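Local coordinates for putative NAD dependent dehydrogenase (PDB 6NOR), which binds NAD and is probably an NAD-dependent oxidoreductase of the GFO/IDH/MocA family, involved in the biosynthesis of the antibiotic gentamicin, at residues 34-42 with 307-315. Numbering follows the deposited sequence.
With NAD (nicotinamide-adenine-dinucleotide), chain G.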
loop_
_atom_site.group_PDB
_atom_site.type_symbol
_atom_site.label_atom_id
_atom_site.label_comp_id
_atom_site.label_asym_id
_atom_site.label_seq_id
_atom_site.Cartn_x
_atom_site.Cartn_y
_atom_site.Cartn_z
ATOM N N PHE A 34 -9.717 31.260 5.117
ATOM C CA PHE A 34 -9.031 30.012 5.363
ATOM C C PHE A 34 -7.507 30.132 5.384
ATOM O O PHE A 34 -6.859 29.673 6.303
ATOM C CB PHE A 34 -9.446 28.982 4.311
ATOM C CG PHE A 34 -8.695 27.702 4.418
ATOM C CD1 PHE A 34 -8.881 26.874 5.512
ATOM C CD2 PHE A 34 -7.766 27.345 3.465
ATOM C CE1 PHE A 34 -8.184 25.680 5.646
ATOM C CE2 PHE A 34 -7.059 26.144 3.585
ATOM C CZ PHE A 34 -7.275 25.310 4.686
ATOM N N MET A 35 -6.931 30.752 4.369
ATOM C CA MET A 35 -5.484 30.744 4.249
ATOM C C MET A 35 -4.852 31.809 5.135
ATOM O O MET A 35 -3.750 31.627 5.653
ATOM C CB MET A 35 -5.072 30.908 2.784
ATOM C CG MET A 35 -3.653 30.417 2.421
ATOM S SD MET A 35 -2.954 28.883 3.134
ATOM C CE MET A 35 -4.274 27.789 3.037
ATOM N N GLY A 36 -5.570 32.904 5.349
ATOM C CA GLY A 36 -5.115 33.903 6.293
ATOM C C GLY A 36 -5.087 33.349 7.706
ATOM O O GLY A 36 -4.224 33.697 8.504
ATOM N N GLY A 37 -6.027 32.469 8.018
ATOM C CA GLY A 37 -6.004 31.794 9.304
ATOM C C GLY A 37 -4.820 30.846 9.481
ATOM O O GLY A 37 -4.172 30.842 10.521
ATOM N N VAL A 38 -4.544 30.032 8.469
ATOM C CA VAL A 38 -3.402 29.126 8.504
ATOM C C VAL A 38 -2.101 29.891 8.732
ATOM O O VAL A 38 -1.265 29.486 9.551
ATOM C CB VAL A 38 -3.272 28.313 7.199
ATOM C CG1 VAL A 38 -2.010 27.417 7.231
ATOM C CG2 VAL A 38 -4.526 27.485 6.965
ATOM N N HIS A 39 -1.928 30.987 7.997
ATOM C CA HIS A 39 -0.710 31.770 8.114
ATOM C C HIS A 39 -0.622 32.425 9.484
ATOM O O HIS A 39 0.445 32.461 10.093
ATOM C CB HIS A 39 -0.627 32.834 7.024
ATOM C CG HIS A 39 -0.226 32.305 5.692
ATOM N ND1 HIS A 39 1.017 31.765 5.456
ATOM C CD2 HIS A 39 -0.882 32.270 4.510
ATOM C CE1 HIS A 39 1.108 31.406 4.191
ATOM N NE2 HIS A 39 -0.032 31.697 3.596
ATOM N N ALA A 40 -1.743 32.939 9.963
ATOM C CA ALA A 40 -1.818 33.525 11.303
ATOM C C ALA A 40 -1.401 32.514 12.359
ATOM O O ALA A 40 -0.727 32.862 13.329
ATOM C CB ALA A 40 -3.226 34.027 11.603
ATOM N N GLU A 41 -1.808 31.261 12.166
ATOM C CA GLU A 41 -1.460 30.220 13.122
ATOM C C GLU A 41 0.004 29.842 12.992
ATOM O O GLU A 41 0.673 29.606 13.985
ATOM C CB GLU A 41 -2.351 28.989 12.942
ATOM C CG GLU A 41 -1.807 27.759 13.629
ATOM C CD GLU A 41 -2.880 26.813 14.111
ATOM O OE1 GLU A 41 -2.568 25.970 14.985
ATOM O OE2 GLU A 41 -4.026 26.908 13.618
ATOM N N VAL A 42 0.515 29.797 11.768
ATOM C CA VAL A 42 1.918 29.461 11.564
ATOM C C VAL A 42 2.821 30.588 12.050
ATOM O O VAL A 42 3.827 30.348 12.693
ATOM C CB VAL A 42 2.217 29.149 10.079
ATOM C CG1 VAL A 42 3.687 29.141 9.821
ATOM C CG2 VAL A 42 1.603 27.798 9.679
ATOM N N TRP A 307 -1.182 18.268 9.393
ATOM C CA TRP A 307 -1.408 18.610 7.999
ATOM C C TRP A 307 -0.756 19.939 7.607
ATOM O O TRP A 307 -0.295 20.094 6.486
ATOM C CB TRP A 307 -2.913 18.601 7.679
ATOM C CG TRP A 307 -3.729 19.732 8.203
ATOM C CD1 TRP A 307 -4.426 19.776 9.380
ATOM C CD2 TRP A 307 -3.976 20.978 7.546
ATOM N NE1 TRP A 307 -5.071 20.985 9.502
ATOM C CE2 TRP A 307 -4.816 21.737 8.387
ATOM C CE3 TRP A 307 -3.564 21.524 6.330
ATOM C CZ2 TRP A 307 -5.244 23.019 8.056
ATOM C CZ3 TRP A 307 -3.990 22.794 5.999
ATOM C CH2 TRP A 307 -4.813 23.535 6.864
ATOM N N ILE A 308 -0.669 20.879 8.543
ATOM C CA ILE A 308 -0.078 22.172 8.246
ATOM C C ILE A 308 1.425 22.081 8.048
ATOM O O ILE A 308 1.948 22.542 7.046
ATOM C CB ILE A 308 -0.375 23.183 9.343
ATOM C CG1 ILE A 308 -1.884 23.423 9.443
ATOM C CG2 ILE A 308 0.337 24.474 9.058
ATOM C CD1 ILE A 308 -2.282 24.498 10.468
ATOM N N ARG A 309 2.120 21.485 9.002
ATOM C CA ARG A 309 3.544 21.260 8.845
ATOM C C ARG A 309 3.871 20.350 7.660
ATOM O O ARG A 309 4.800 20.595 6.905
ATOM C CB ARG A 309 4.122 20.662 10.118
ATOM C CG ARG A 309 5.627 20.615 10.137
ATOM C CD ARG A 309 6.138 19.976 11.431
ATOM N NE ARG A 309 7.568 20.210 11.540
ATOM C CZ ARG A 309 8.493 19.510 10.896
ATOM N NH1 ARG A 309 8.148 18.498 10.116
ATOM N NH2 ARG A 309 9.772 19.816 11.039
ATOM N N ASN A 310 3.099 19.292 7.489
ATOM C CA ASN A 310 3.394 18.351 6.435
ATOM C C ASN A 310 3.089 18.889 5.042
ATOM O O ASN A 310 3.649 18.407 4.076
ATOM C CB ASN A 310 2.658 17.046 6.684
ATOM C CG ASN A 310 3.410 16.146 7.628
ATOM O OD1 ASN A 310 4.620 16.196 7.677
ATOM N ND2 ASN A 310 2.703 15.311 8.369
ATOM N N SER A 311 2.244 19.914 4.939
ATOM C CA SER A 311 2.006 20.562 3.645
ATOM C C SER A 311 3.063 21.599 3.311
ATOM O O SER A 311 3.052 22.155 2.222
ATOM C CB SER A 311 0.636 21.249 3.600
ATOM O OG SER A 311 -0.436 20.327 3.670
ATOM N N GLY A 312 3.953 21.879 4.259
ATOM C CA GLY A 312 5.040 22.811 4.035
ATOM C C GLY A 312 4.851 24.254 4.503
ATOM O O GLY A 312 5.753 25.067 4.319
ATOM N N TYR A 313 3.705 24.584 5.097
ATOM C CA TYR A 313 3.424 25.977 5.453
ATOM C C TYR A 313 4.399 26.512 6.492
ATOM O O TYR A 313 4.816 27.668 6.423
ATOM C CB TYR A 313 2.011 26.141 5.981
ATOM C CG TYR A 313 0.955 25.805 4.987
ATOM C CD1 TYR A 313 0.742 26.602 3.881
ATOM C CD2 TYR A 313 0.154 24.687 5.157
ATOM C CE1 TYR A 313 -0.222 26.284 2.970
ATOM C CE2 TYR A 313 -0.811 24.368 4.262
ATOM C CZ TYR A 313 -0.997 25.161 3.167
ATOM O OH TYR A 313 -1.973 24.823 2.282
ATOM N N VAL A 314 4.752 25.659 7.447
ATOM C CA VAL A 314 5.633 26.033 8.537
ATOM C C VAL A 314 7.037 26.356 8.004
ATOM O O VAL A 314 7.604 27.383 8.329
ATOM C CB VAL A 314 5.675 24.911 9.612
ATOM C CG1 VAL A 314 6.735 25.173 10.652
ATOM C CG2 VAL A 314 4.342 24.799 10.283
ATOM N N HIS A 315 7.572 25.506 7.149
ATOM C CA HIS A 315 8.907 25.713 6.594
ATOM C C HIS A 315 8.977 26.918 5.657
ATOM O O HIS A 315 9.939 27.666 5.678
ATOM C CB HIS A 315 9.383 24.452 5.872
ATOM C CG HIS A 315 9.688 23.326 6.804
ATOM N ND1 HIS A 315 8.709 22.501 7.317
ATOM C CD2 HIS A 315 10.856 22.925 7.362
ATOM C CE1 HIS A 315 9.264 21.633 8.145
ATOM N NE2 HIS A 315 10.563 21.867 8.188
HETATM P PA NAD G . -11.303 32.627 1.453
HETATM O O1A NAD G . -12.558 32.914 0.595
HETATM O O2A NAD G . -11.515 31.589 2.490
HETATM O O5B NAD G . -10.853 33.951 2.164
HETATM C C5B NAD G . -10.721 35.129 1.389
HETATM C C4B NAD G . -10.744 36.303 2.403
HETATM O O4B NAD G . -10.346 37.411 1.846
HETATM C C3B NAD G . -12.171 36.547 2.839
HETATM O O3B NAD G . -12.187 36.650 4.199
HETATM C C2B NAD G . -12.548 37.898 2.173
HETATM O O2B NAD G . -13.523 38.590 3.035
HETATM C C1B NAD G . -11.438 38.516 2.189
HETATM N N9A NAD G . -11.317 39.527 1.154
HETATM C C8A NAD G . -11.830 39.562 -0.092
HETATM N N7A NAD G . -11.391 40.698 -0.687
HETATM C C5A NAD G . -10.621 41.354 0.183
HETATM C C6A NAD G . -9.950 42.539 0.103
HETATM N N6A NAD G . -9.898 43.397 -0.972
HETATM N N1A NAD G . -9.230 42.967 1.129
HETATM C C2A NAD G . -9.175 42.245 2.275
HETATM N N3A NAD G . -9.850 41.073 2.357
HETATM C C4A NAD G . -10.564 40.626 1.318
HETATM O O3 NAD G . -10.174 32.206 0.475
HETATM P PN NAD G . -8.831 31.417 0.808
HETATM O O1N NAD G . -8.214 31.773 2.122
HETATM O O2N NAD G . -9.084 29.922 0.713
HETATM O O5D NAD G . -7.818 31.825 -0.328
HETATM C C5D NAD G . -7.132 33.062 -0.279
HETATM C C4D NAD G . -5.826 32.946 -1.090
HETATM O O4D NAD G . -5.059 31.982 -0.666
HETATM C C3D NAD G . -6.141 32.590 -2.573
HETATM O O3D NAD G . -5.332 33.270 -3.351
HETATM C C2D NAD G . -5.901 31.066 -2.647
HETATM O O2D NAD G . -5.558 30.685 -4.047
HETATM C C1D NAD G . -4.907 30.876 -1.827
HETATM N N1N NAD G . -4.915 29.566 -1.246
HETATM C C2N NAD G . -3.703 28.903 -1.092
HETATM C C3N NAD G . -3.648 27.624 -0.533
HETATM C C7N NAD G . -2.269 26.952 -0.420
HETATM O O7N NAD G . -2.180 25.844 -0.038
HETATM N N7N NAD G . -1.109 27.674 -0.812
HETATM C C4N NAD G . -4.791 26.974 -0.127
HETATM C C5N NAD G . -6.010 27.637 -0.268
HETATM C C6N NAD G . -6.066 28.939 -0.835
#
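Met35 and Tyr313 meet beside the nicotinamide of NAD, and the tyrosine can be followed outward atom by atom. Its CB lies 4.1 Å from Val42 CG2; farther out, Val38 CG1 sits over one face of the ring, 4.2 Å from the centroid, a CH-pi contact that suits a compact branched residue. CE1 comes 3.8 Å from Met35 SD in an oblique Met-aromatic contact. At the tip, OH donates a hydrogen bond to the carboxamide O7N of NAD, which lies in the plane of the ring. Replacing Tyr313 by alanine would probably cost O7N this donor and leave Val38 CG1 and Met35 SD facing a gap. Helix 34-44 follows the first strand of the Rossmann fold, and its amino end grips the diphosphate: Phe34 N bonds O2A and Met35 N bonds O1N (2.8 Å). Bent at chi2 and chi3 (39° and 43°), the flexible methionine chain curls over the nicotinamide, its CE packing against C4N. Farther along the helix, Val42 CG2 fits against Ile308 CG2 at 3.6 Å, aliphatic branches filling the space between backbones. Nearer the start of helix 34-44, Trp307 CH2 reaches both Phe34 CZ (3.7 Å) and Val38 CG2, spanning a distance that suits a large indole.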